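PDB 1VKO: inositol-3-phosphate synthase from Caenorhabditis elegans, which binds nicotinamide-adenine-dinucleotide, pyrophosphate and a potassium ion, and assembles as four chains built on a Rossmann-type dinucleotide-binding fold. Local coordinates for residues 94-99 / 447-452; 114-117 / 121-124; 140-145 / 507-512; 147-152 / 454-459; 232-235 / 239-242. One frame throughout, in Å; residues are numbered along the deposited sequence.

Contact 1 (94-99 / 447-452)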
# COMPACT_ATOMS: atom_id res chain seq x y z
N GLY A 94 -4.02 -20.07 27.11
CA GLY A 94 -4.96 -20.76 26.24
C GLY A 94 -4.30 -21.70 25.25
O GLY A 94 -4.68 -22.87 25.14
N SER A 95 -3.30 -21.18 24.53
CA SER A 95 -2.60 -21.92 23.50
C SER A 95 -1.78 -23.11 23.99
O SER A 95 -1.63 -24.09 23.24
CB SER A 95 -1.70 -20.99 22.68
OG SER A 95 -2.44 -19.90 22.16
N ILE A 96 -1.24 -23.03 25.21
CA ILE A 96 -0.57 -24.21 25.84
C ILE A 96 -1.58 -25.35 25.99
O ILE A 96 -1.35 -26.47 25.52
CB ILE A 96 0.15 -23.79 27.18
CG1 ILE A 96 1.33 -22.86 26.86
CG2 ILE A 96 0.72 -24.94 27.89
CD1 ILE A 96 1.91 -22.12 28.05
N PHE A 97 -2.71 -25.05 26.59
CA PHE A 97 -3.77 -26.06 26.74
C PHE A 97 -4.18 -26.58 25.39
O PHE A 97 -4.33 -27.77 25.20
CB PHE A 97 -4.99 -25.44 27.41
CG PHE A 97 -4.86 -25.30 28.90
CD1 PHE A 97 -4.35 -26.37 29.68
CD2 PHE A 97 -5.26 -24.14 29.55
CE1 PHE A 97 -4.23 -26.24 31.05
CE2 PHE A 97 -5.16 -24.02 30.93
CZ PHE A 97 -4.64 -25.05 31.68
N ALA A 98 -4.35 -25.65 24.46
CA ALA A 98 -4.86 -25.97 23.16
C ALA A 98 -3.90 -26.90 22.47
O ALA A 98 -4.33 -27.86 21.84
CB ALA A 98 -5.06 -24.70 22.37
N ASN A 99 -2.60 -26.65 22.58
CA ASN A 99 -1.60 -27.60 22.04
C ASN A 99 -1.48 -28.94 22.79
O ASN A 99 -1.22 -29.97 22.18
CB ASN A 99 -0.22 -26.96 21.89
CG ASN A 99 -0.14 -26.06 20.70
OD1 ASN A 99 0.36 -26.45 19.63
ND2 ASN A 99 -0.63 -24.83 20.87
N LEU A 447 6.44 -15.48 21.80
CA LEU A 447 7.66 -14.81 22.27
C LEU A 447 7.75 -14.91 23.78
O LEU A 447 8.83 -14.91 24.37
CB LEU A 447 7.69 -13.34 21.84
CG LEU A 447 8.28 -12.89 20.49
CD1 LEU A 447 7.80 -13.70 19.32
CD2 LEU A 447 7.96 -11.42 20.25
N ILE A 448 6.60 -14.97 24.42
CA ILE A 448 6.60 -15.21 25.82
C ILE A 448 7.13 -16.63 26.04
O ILE A 448 7.93 -16.84 26.94
CB ILE A 448 5.22 -15.04 26.42
CG1 ILE A 448 4.86 -13.54 26.50
CG2 ILE A 448 5.19 -15.70 27.83
CD1 ILE A 448 3.42 -13.27 26.77
N TYR A 449 6.72 -17.60 25.20
CA TYR A 449 7.22 -18.96 25.39
C TYR A 449 8.72 -18.98 25.11
O TYR A 449 9.43 -19.62 25.84
CB TYR A 449 6.54 -20.02 24.53
CG TYR A 449 5.05 -20.07 24.56
CD1 TYR A 449 4.34 -19.87 25.73
CD2 TYR A 449 4.35 -20.32 23.39
CE1 TYR A 449 2.94 -19.94 25.73
CE2 TYR A 449 2.96 -20.40 23.38
CZ TYR A 449 2.28 -20.21 24.54
OH TYR A 449 0.92 -20.21 24.49
N ASP A 450 9.20 -18.24 24.12
CA ASP A 450 10.63 -18.28 23.83
C ASP A 450 11.48 -17.66 24.93
O ASP A 450 12.57 -18.18 25.25
CB ASP A 450 10.97 -17.60 22.52
CG ASP A 450 10.34 -18.28 21.30
OD1 ASP A 450 10.33 -19.54 21.26
OD2 ASP A 450 9.87 -17.63 20.33
N LEU A 451 11.02 -16.53 25.48
CA LEU A 451 11.82 -15.86 26.53
C LEU A 451 11.96 -16.81 27.74
O LEU A 451 13.06 -17.06 28.25
CB LEU A 451 11.21 -14.52 26.92
CG LEU A 451 11.24 -13.38 25.89
CD1 LEU A 451 10.06 -12.45 26.13
CD2 LEU A 451 12.56 -12.60 25.90
N ALA A 452 10.84 -17.36 28.19
CA ALA A 452 10.89 -18.27 29.31
C ALA A 452 11.89 -19.39 28.96
O ALA A 452 12.73 -19.76 29.79
CB ALA A 452 9.49 -18.83 29.61

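Contact 2 (114-117 / 121-124)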
# COMPACT_ATOMS: atom_id res chain seq x y z
N ALA A 114 -4.43 -26.42 16.78
CA ALA A 114 -3.43 -25.76 17.63
C ALA A 114 -2.00 -25.97 17.10
O ALA A 114 -1.68 -27.05 16.58
CB ALA A 114 -3.53 -26.24 19.04
N ASN A 115 -1.18 -24.93 17.17
CA ASN A 115 0.26 -25.09 16.96
C ASN A 115 1.10 -24.05 17.70
O ASN A 115 0.56 -23.27 18.49
CB ASN A 115 0.61 -25.13 15.47
CG ASN A 115 0.25 -23.85 14.74
OD1 ASN A 115 0.24 -22.76 15.32
ND2 ASN A 115 -0.02 -23.97 13.45
N TYR A 116 2.41 -24.06 17.45
CA TYR A 116 3.37 -23.13 18.07
C TYR A 116 4.13 -22.40 17.01
O TYR A 116 5.29 -22.13 17.20
CB TYR A 116 4.40 -23.81 19.02
CG TYR A 116 3.81 -24.27 20.36
CD1 TYR A 116 3.16 -23.37 21.19
CD2 TYR A 116 3.86 -25.59 20.75
CE1 TYR A 116 2.60 -23.76 22.36
CE2 TYR A 116 3.31 -26.00 21.96
CZ TYR A 116 2.67 -25.08 22.75
OH TYR A 116 2.07 -25.46 23.91
N PHE A 117 3.48 -22.04 15.90
CA PHE A 117 4.18 -21.23 14.90
C PHE A 117 4.59 -19.85 15.46
O PHE A 117 4.00 -19.33 16.41
CB PHE A 117 3.35 -21.07 13.63
CG PHE A 117 3.38 -22.27 12.72
CD1 PHE A 117 3.87 -23.51 13.15
CD2 PHE A 117 2.86 -22.17 11.42
CE1 PHE A 117 3.88 -24.63 12.31
CE2 PHE A 117 2.84 -23.28 10.55
CZ PHE A 117 3.35 -24.52 11.01
N THR A 121 12.07 -21.04 19.15
CA THR A 121 12.60 -22.27 19.75
C THR A 121 11.85 -23.50 19.27
O THR A 121 12.46 -24.53 19.14
CB THR A 121 12.60 -22.20 21.29
OG1 THR A 121 11.27 -21.97 21.79
CG2 THR A 121 13.42 -20.99 21.77
N GLN A 122 10.55 -23.37 18.99
CA GLN A 122 9.74 -24.52 18.66
C GLN A 122 9.74 -24.79 17.17
O GLN A 122 9.45 -25.91 16.79
CB GLN A 122 8.28 -24.39 19.14
CG GLN A 122 8.08 -24.30 20.65
CD GLN A 122 8.88 -25.34 21.45
OE1 GLN A 122 9.77 -24.98 22.23
NE2 GLN A 122 8.57 -26.62 21.26
N THR A 123 10.05 -23.79 16.33
CA THR A 123 9.93 -23.94 14.87
C THR A 123 11.07 -23.42 13.97
O THR A 123 11.08 -23.75 12.78
CB THR A 123 8.51 -23.47 14.32
OG1 THR A 123 8.48 -22.05 14.14
CG2 THR A 123 7.42 -23.68 15.34
N ALA A 124 12.01 -22.64 14.48
CA ALA A 124 13.20 -22.33 13.67
C ALA A 124 14.01 -23.59 13.38
O ALA A 124 14.06 -24.53 14.20
CB ALA A 124 14.08 -21.26 14.33

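Contact 3 (140-145 / 507-512)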
# COMPACT_ATOMS: atom_id res chain seq x y z
N VAL A 140 18.32 -28.66 11.02
CA VAL A 140 17.65 -29.32 12.13
C VAL A 140 16.84 -28.32 12.94
O VAL A 140 17.18 -27.12 12.97
CB VAL A 140 18.62 -30.06 13.07
CG1 VAL A 140 19.33 -31.20 12.32
CG2 VAL A 140 19.58 -29.07 13.75
N PRO A 141 15.77 -28.81 13.56
CA PRO A 141 15.01 -28.00 14.48
C PRO A 141 15.95 -27.46 15.56
O PRO A 141 16.80 -28.19 16.09
CB PRO A 141 13.99 -28.99 15.07
CG PRO A 141 13.83 -30.05 14.00
CD PRO A 141 15.21 -30.18 13.41
N PHE A 142 15.79 -26.18 15.87
CA PHE A 142 16.44 -25.60 17.01
C PHE A 142 16.34 -26.50 18.26
O PHE A 142 17.32 -26.61 19.03
CB PHE A 142 15.79 -24.26 17.28
CG PHE A 142 16.53 -23.43 18.27
CD1 PHE A 142 17.56 -22.60 17.85
CD2 PHE A 142 16.21 -23.48 19.63
CE1 PHE A 142 18.28 -21.84 18.78
CE2 PHE A 142 16.90 -22.73 20.56
CZ PHE A 142 17.94 -21.91 20.14
N LYS A 143 15.19 -27.11 18.50
CA LYS A 143 14.97 -27.78 19.79
C LYS A 143 15.68 -29.13 19.86
O LYS A 143 15.74 -29.74 20.91
CB LYS A 143 13.48 -27.94 20.09
CG LYS A 143 12.71 -28.74 19.03
CD LYS A 143 11.24 -28.42 19.12
CE LYS A 143 10.48 -29.04 17.99
NZ LYS A 143 10.49 -30.50 18.30
N ASP A 144 16.24 -29.57 18.72
CA ASP A 144 17.01 -30.79 18.65
C ASP A 144 18.50 -30.61 18.99
O ASP A 144 19.22 -31.59 19.16
CB ASP A 144 16.88 -31.40 17.25
CG ASP A 144 15.50 -31.97 16.97
OD1 ASP A 144 14.59 -31.83 17.81
OD2 ASP A 144 15.22 -32.57 15.92
N ILE A 145 18.97 -29.37 19.08
CA ILE A 145 20.39 -29.11 19.26
C ILE A 145 20.83 -29.30 20.72
O ILE A 145 21.62 -30.19 21.01
CB ILE A 145 20.76 -27.74 18.70
CG1 ILE A 145 20.52 -27.72 17.20
CG2 ILE A 145 22.21 -27.41 19.00
CD1 ILE A 145 20.64 -26.29 16.60
N LYS A 507 24.53 -20.08 16.87
CA LYS A 507 25.92 -20.48 17.06
C LYS A 507 26.16 -20.92 18.51
O LYS A 507 26.86 -21.90 18.78
CB LYS A 507 26.89 -19.38 16.65
CG LYS A 507 28.35 -19.85 16.78
CD LYS A 507 29.34 -18.90 16.12
CE LYS A 507 29.48 -19.17 14.65
NZ LYS A 507 30.59 -18.31 14.08
N LEU A 508 25.54 -20.23 19.45
CA LEU A 508 25.73 -20.56 20.83
C LEU A 508 25.25 -21.99 21.07
O LEU A 508 26.00 -22.79 21.60
CB LEU A 508 25.08 -19.52 21.77
CG LEU A 508 25.04 -19.96 23.25
CD1 LEU A 508 26.42 -19.98 23.85
CD2 LEU A 508 24.08 -19.12 24.11
N VAL A 509 24.03 -22.32 20.69
CA VAL A 509 23.54 -23.68 21.00
C VAL A 509 24.29 -24.76 20.24
O VAL A 509 24.36 -25.89 20.71
CB VAL A 509 22.00 -23.88 20.78
CG1 VAL A 509 21.22 -22.92 21.65
CG2 VAL A 509 21.64 -23.67 19.33
N THR A 510 24.85 -24.44 19.07
CA THR A 510 25.65 -25.45 18.38
C THR A 510 26.98 -25.66 19.07
O THR A 510 27.40 -26.81 19.22
CB THR A 510 25.78 -25.24 16.86
OG1 THR A 510 26.22 -23.92 16.54
CG2 THR A 510 24.41 -25.30 16.23
N ALA A 511 27.61 -24.57 19.53
CA ALA A 511 28.80 -24.61 20.40
C ALA A 511 28.59 -25.41 21.70
O ALA A 511 29.44 -26.25 22.06
CB ALA A 511 29.27 -23.19 20.74
N LEU A 512 27.48 -25.16 22.39
CA LEU A 512 27.07 -26.01 23.52
C LEU A 512 26.98 -27.49 23.15
O LEU A 512 27.54 -28.33 23.87
CB LEU A 512 25.75 -25.55 24.15
CG LEU A 512 25.74 -24.09 24.63
CD1 LEU A 512 24.34 -23.62 24.92
CD2 LEU A 512 26.65 -23.87 25.82

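Contact 4 (147-152 / 454-459)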
# COMPACT_ATOMS: atom_id res chain seq x y z
N PRO A 147 18.75 -29.89 24.46
CA PRO A 147 17.41 -30.13 24.99
C PRO A 147 16.84 -28.89 25.67
O PRO A 147 17.51 -28.26 26.49
CB PRO A 147 17.63 -31.28 26.01
CG PRO A 147 18.88 -31.99 25.53
CD PRO A 147 19.73 -30.89 24.94
N ILE A 148 15.61 -28.52 25.29
CA ILE A 148 14.94 -27.35 25.87
C ILE A 148 13.49 -27.69 26.18
O ILE A 148 12.99 -28.68 25.69
CB ILE A 148 15.01 -26.12 24.93
CG1 ILE A 148 14.40 -26.45 23.55
CG2 ILE A 148 16.43 -25.59 24.83
CD1 ILE A 148 14.26 -25.28 22.60
N LEU A 149 12.82 -26.88 26.99
CA LEU A 149 11.40 -27.10 27.26
C LEU A 149 10.51 -27.02 26.02
O LEU A 149 10.87 -26.39 25.02
CB LEU A 149 10.91 -26.07 28.28
CG LEU A 149 11.57 -26.02 29.64
CD1 LEU A 149 11.34 -24.64 30.22
CD2 LEU A 149 10.98 -27.14 30.53
N SER A 150 9.37 -27.69 26.08
CA SER A 150 8.26 -27.39 25.19
C SER A 150 7.32 -26.55 26.00
O SER A 150 7.24 -26.73 27.21
CB SER A 150 7.51 -28.67 24.82
OG SER A 150 6.15 -28.40 24.52
N PRO A 151 6.57 -25.66 25.37
CA PRO A 151 5.64 -24.82 26.14
C PRO A 151 4.60 -25.67 26.84
O PRO A 151 3.93 -25.19 27.74
CB PRO A 151 5.00 -23.92 25.09
CG PRO A 151 6.04 -23.88 23.97
CD PRO A 151 6.53 -25.33 23.93
N ASN A 152 4.45 -26.93 26.43
CA ASN A 152 3.54 -27.83 27.10
C ASN A 152 4.02 -28.16 28.51
O ASN A 152 3.22 -28.55 29.34
CB ASN A 152 3.31 -29.12 26.27
CG ASN A 152 2.74 -28.83 24.89
OD1 ASN A 152 2.05 -27.81 24.66
ND2 ASN A 152 3.02 -29.71 23.95
N LEU A 454 14.37 -19.88 26.65
CA LEU A 454 15.78 -19.60 26.57
C LEU A 454 16.38 -19.26 27.93
O LEU A 454 17.58 -19.49 28.15
CB LEU A 454 16.02 -18.46 25.58
CG LEU A 454 15.65 -18.87 24.17
CD1 LEU A 454 15.47 -17.67 23.31
CD2 LEU A 454 16.65 -19.89 23.55
N THR A 455 15.56 -18.73 28.85
CA THR A 455 16.02 -18.44 30.20
C THR A 455 16.35 -19.71 31.00
O THR A 455 17.43 -19.80 31.58
CB THR A 455 15.03 -17.57 30.97
OG1 THR A 455 14.93 -16.29 30.33
CG2 THR A 455 15.59 -17.23 32.36
N GLU A 456 15.42 -20.66 31.00
CA GLU A 456 15.64 -21.94 31.68
C GLU A 456 16.85 -22.65 31.10
O GLU A 456 17.60 -23.30 31.83
CB GLU A 456 14.41 -22.84 31.56
CG GLU A 456 14.39 -24.02 32.53
CD GLU A 456 15.33 -25.14 32.12
OE1 GLU A 456 15.36 -25.46 30.91
OE2 GLU A 456 16.02 -25.71 33.01
N LEU A 457 17.04 -22.54 29.79
CA LEU A 457 18.18 -23.13 29.13
C LEU A 457 19.44 -22.45 29.63
O LEU A 457 20.38 -23.12 30.04
CB LEU A 457 18.08 -23.05 27.60
CG LEU A 457 19.43 -23.25 26.88
CD1 LEU A 457 19.99 -24.68 27.07
CD2 LEU A 457 19.37 -22.88 25.42
N ALA A 458 19.46 -21.12 29.63
CA ALA A 458 20.65 -20.42 30.11
C ALA A 458 20.95 -20.78 31.59
O ALA A 458 22.12 -20.80 32.03
CB ALA A 458 20.51 -18.92 29.92
N SER A 459 19.89 -21.09 32.34
CA SER A 459 20.04 -21.44 33.74
C SER A 459 20.78 -22.77 33.86
O SER A 459 21.23 -23.11 34.95
CB SER A 459 18.69 -21.47 34.47
OG SER A 459 18.11 -22.76 34.46

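Contact 5 (232-235 / 239-242)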
# COMPACT_ATOMS: atom_id res chain seq x y z
N ARG A 232 7.09 -18.13 46.48
CA ARG A 232 7.54 -19.30 47.23
C ARG A 232 6.50 -20.39 47.23
O ARG A 232 6.85 -21.56 47.11
CB ARG A 232 7.83 -18.95 48.69
CG ARG A 232 8.96 -18.02 48.93
CD ARG A 232 9.35 -17.98 50.39
NE ARG A 232 9.47 -16.61 50.90
CZ ARG A 232 8.52 -15.95 51.56
NH1 ARG A 232 7.34 -16.52 51.83
NH2 ARG A 232 8.76 -14.73 51.98
N LYS A 233 5.24 -20.01 47.39
CA LYS A 233 4.15 -20.98 47.46
C LYS A 233 3.92 -21.64 46.11
O LYS A 233 3.59 -22.81 46.04
CB LYS A 233 2.88 -20.31 47.98
CG LYS A 233 1.60 -21.10 47.75
CD LYS A 233 0.41 -20.35 48.31
CE LYS A 233 -0.86 -20.74 47.58
NZ LYS A 233 -1.97 -19.88 48.06
N PHE A 234 4.10 -20.88 45.04
CA PHE A 234 3.98 -21.40 43.70
C PHE A 234 5.09 -22.43 43.51
O PHE A 234 4.84 -23.53 43.02
CB PHE A 234 4.09 -20.22 42.70
CG PHE A 234 3.97 -20.62 41.26
CD1 PHE A 234 2.78 -21.11 40.75
CD2 PHE A 234 5.06 -20.48 40.41
CE1 PHE A 234 2.69 -21.48 39.39
CE2 PHE A 234 4.97 -20.83 39.07
CZ PHE A 234 3.79 -21.32 38.56
N LYS A 235 6.31 -22.05 43.87
CA LYS A 235 7.48 -22.91 43.75
C LYS A 235 7.28 -24.18 44.60
O LYS A 235 7.51 -25.28 44.12
CB LYS A 235 8.75 -22.18 44.17
CG LYS A 235 10.03 -23.00 44.08
CD LYS A 235 10.99 -22.64 45.22
CE LYS A 235 12.46 -22.55 44.78
NZ LYS A 235 12.92 -23.66 43.88
N GLU A 239 6.54 -27.73 43.19
CA GLU A 239 7.81 -28.40 43.39
C GLU A 239 8.75 -28.09 42.22
O GLU A 239 9.42 -28.98 41.68
CB GLU A 239 7.57 -29.91 43.54
CG GLU A 239 8.27 -30.54 44.71
CD GLU A 239 7.45 -31.68 45.30
OE1 GLU A 239 7.10 -32.63 44.57
OE2 GLU A 239 7.13 -31.59 46.50
N LEU A 240 8.78 -26.82 41.85
CA LEU A 240 9.49 -26.31 40.68
C LEU A 240 10.97 -26.13 40.94
O LEU A 240 11.38 -25.70 42.00
CB LEU A 240 8.92 -24.94 40.33
CG LEU A 240 7.41 -24.90 40.08
CD1 LEU A 240 6.92 -23.47 40.05
CD2 LEU A 240 7.01 -25.64 38.79
N GLU A 241 11.78 -26.44 39.94
CA GLU A 241 13.20 -26.16 40.03
C GLU A 241 13.61 -24.88 39.32
O GLU A 241 14.73 -24.43 39.55
CB GLU A 241 14.02 -27.32 39.47
CG GLU A 241 13.82 -28.66 40.18
CD GLU A 241 14.01 -29.81 39.21
OE1 GLU A 241 15.17 -30.05 38.80
OE2 GLU A 241 13.00 -30.45 38.85
N CYS A 242 12.77 -24.34 38.44
CA CYS A 242 13.04 -23.04 37.78
C CYS A 242 11.79 -22.19 37.80
O CYS A 242 10.73 -22.60 37.32
CB CYS A 242 13.50 -23.21 36.33
SG CYS A 242 14.14 -21.71 35.54

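Contact 1 (94-99 / 447-452)
Ser95, whose CB touches Tyr449, has a backbone O that takes two hydrogen bonds, both from Asn99. The backbone N of Asn99 gives the helical bond at 2.8 Å, and Asn99 ND2 reaches Ser95 O at 2.7 Å along an almost linear N-H (178°). These donors come from opposite faces of the carbonyl plane. Ser95 O lies in the plane of the Asn99 amide, so the bond fixes the rotation of that group; ND2 also bonds Asn115 O. The two helix backbones stay well apart, with Ile96 CA and Tyr449 CA 9.4 Å from each other, and the tyrosine ring spans the gap. Its phenol end meets Ser95 at the ring edge, where Ser95 CB lies 3.3 Å from Tyr449 OH; Phe425 of the second subunit also packs on Ser95. Ile96 sets CG1 anti to its carbonyl carbon (chi1 -67°), carrying CD1 obliquely over to Tyr449 CE1 at 3.3 Å. The hydroxyls are satisfied within helix 87-100: Tyr449 OH pairs with Ala92 O, and Ser95 OG with Thr91 O. Helix 440-458 thus packs on helix 87-100, which follows strand 77-82 in the Rossmann domain, and Ile448 and Ala452 rest on Leu79 of that strand.

Contact 2 (114-117 / 121-124)
Tyr116 and Gln122 meet through their methylenes, Tyr116 CB lying 3.9 Å from Gln122 CB, and the methylene Gln122 CG sits oblique to the tyrosine ring. Thr123 adds its methyl to this apolar packing, meeting Phe117 at about a right angle, with Phe117 CD1 4.2 Å from Thr123 CG2. A second kind of approach joins methyl and carbonyl: Thr123 CG2 stands 3.2 Å from Tyr116 O. With chi1 at 83°, Thr123 places this methyl anti to its carbonyl carbon and facing the loop, while OG1 bonds back to Ser119 O. In the fold, the chain leaves strand 110-113, turns through 114-117 and enters the short helix 120-123, so that the CA atoms of Tyr116 and Gln122 are 6.5 Å apart. One polar bond lies within the loop, and it is weak: Phe117 N to Asn115 OD1 at 3.4 Å, though straight at 174°. Asn115 ND2 lies 3.8 Å above the plane of the Phe117 ring, over its centre. Beyond the two segments, Tyr116 OH bonds Asn152 OD1. Across the subunit boundary, Asn115 OD1 accepts from Met426 N of the second subunit, and Thr123 O receives Asn388 ND2 of the same neighbour.

Contact 3 (140-145 / 507-512)
Ile145 and Thr510 bring the two backbones to a CA separation of 6.5 Å, where the chain beyond strand 136-141 runs into the flank of helix 498-513. Before that point the backbone curls tightly: Asp144 N bonds Pro141 O at 3.0 Å and Ile145 N bonds Phe142 O at 3.2 Å, each reaching three residues back, and the turn delivers Ile145 to the helix. Val509 is the shared apolar surface. Ile145 CG2 meets its CG2 at 3.8 Å and also approaches Val509 O to 3.1 Å, a tight methyl-to-carbonyl contact on the side of the helix. CD1 of the longer Ile145 branch touches Val509 CG2 and Thr510 CG2, both at 3.9 Å. Strand 136-141 is the second arm of a two-stranded antiparallel hairpin with 125-131, so the contact seats the base of that hairpin on the C-terminal helix. Phe142 reaches the same valine from another direction. Its CG lies anti to the backbone N (chi1 -169°), extending the ring until CZ is 3.7 Å from Val509 CG1, and the two side chains cross at about a right angle. The hydroxyl of Thr510 is on the other branch from the touching methyl and lies near backbone carbonyls of its own helix, Thr506 O foremost. On the helix, Lys507 NZ forms salt bridges with Asp518 and Asp520 of the second subunit.

Contact 4 (147-152 / 454-459)
Ile148 and Leu149 belong to the loop that leads to strand 154-159, an outermost strand of the parallel Rossmann sheet, and they pack on the last turns of helix 440-458. Just after them the loop makes an ST turn: Ser150 OG accepts the backbone N of Asn152 at 2.9 Å with an N-H angle of 161°. Two apolar pairings carry the contact. Ile148 CG2 lies 4.0 Å from Leu457 CD2, with Leu457 CB almost as near. Leu149 crosses Glu456 at about a right angle, its CD1 touching the aliphatic part of the glutamate at CB, 3.8 Å away. Glu456 runs anti to its backbone N (chi1 -165°) and then bends at chi2, which brings OE1 alongside Leu149, 4.0 Å from CG. This carboxylate is buried yet well paired: OE1 makes a salt bridge with Arg460 NH2, which would be expected to favour the ionised acid, and OE2 accepts from Arg75 N. The same Arg460 NH2 bonds Pro147 O, which ties the loop to the helix end by a second, polar route. Where the helix runs out, Ser459 OG gives a hydrogen bond to Glu456 O at 2.7 Å, approaching at a C=O angle of 125° and tilted from the carbonyl plane.

Contact 5 (232-235 / 239-242)
Leu240 N bonds Lys235 O at 3.0 Å with an N-H angle of 159°, in the plane of the carbonyl. The same oxygen also receives Glu239 N at 2.8 Å, but this bond is weak because its N-H angle is bent to 119°. The positive phi of Glu239 (64°) and the Leu240 N to Lys235 O bond, the 6-to-1 bond of the motif, belong to a Schellman motif that ends helix 220-238. A third bond returns from the helix side chain: Lys235 NZ donates a hydrogen bond to Leu240 O at 3.2 Å, coming in somewhat tilted from the carbonyl plane. Lys235 starts anti to its backbone N and then curls through its later torsions, folding the chain over the capping turn. Lys235 and Leu240 are thus joined in both directions, each backbone oxygen accepting from the other residue. Packing lies beneath this polar layer. Leu240 CD1 rests 3.4 Å from Phe234 CE2, oblique to the ring, and the two side chains are buried, whereas Lys235 and Glu239 stay exposed. Phe234 and Leu240 both press on Ile155 of strand 154-159, Phe234 also meets Leu80 of strand 77-82, and the chain emerging from the cap enters strand 242-247 of the parallel sheet.

From the N terminus, helix 87-100 opens contact 1, whose loop runs on to helix 440-458. Inside it, contact 2 closes a very short loop at 114-124, before contact 3 opens at 140-145. Contact 4 opens soon after, at 147-152. Contact 5 closes locally at the end of helix 220-238, enclosed by contacts 1, 3 and 4 alike. Contact 1 then closes at 447-452, crossing both contact 3 and contact 4; contact 4 closes at 454-459, wholly within contact 3, which ends at 507-512. Helix 440-458 serves contacts 1 and 4, so it joins the first Rossmann helix to the loop before strand 154-159, while contact 3 brings in the C-terminal helix.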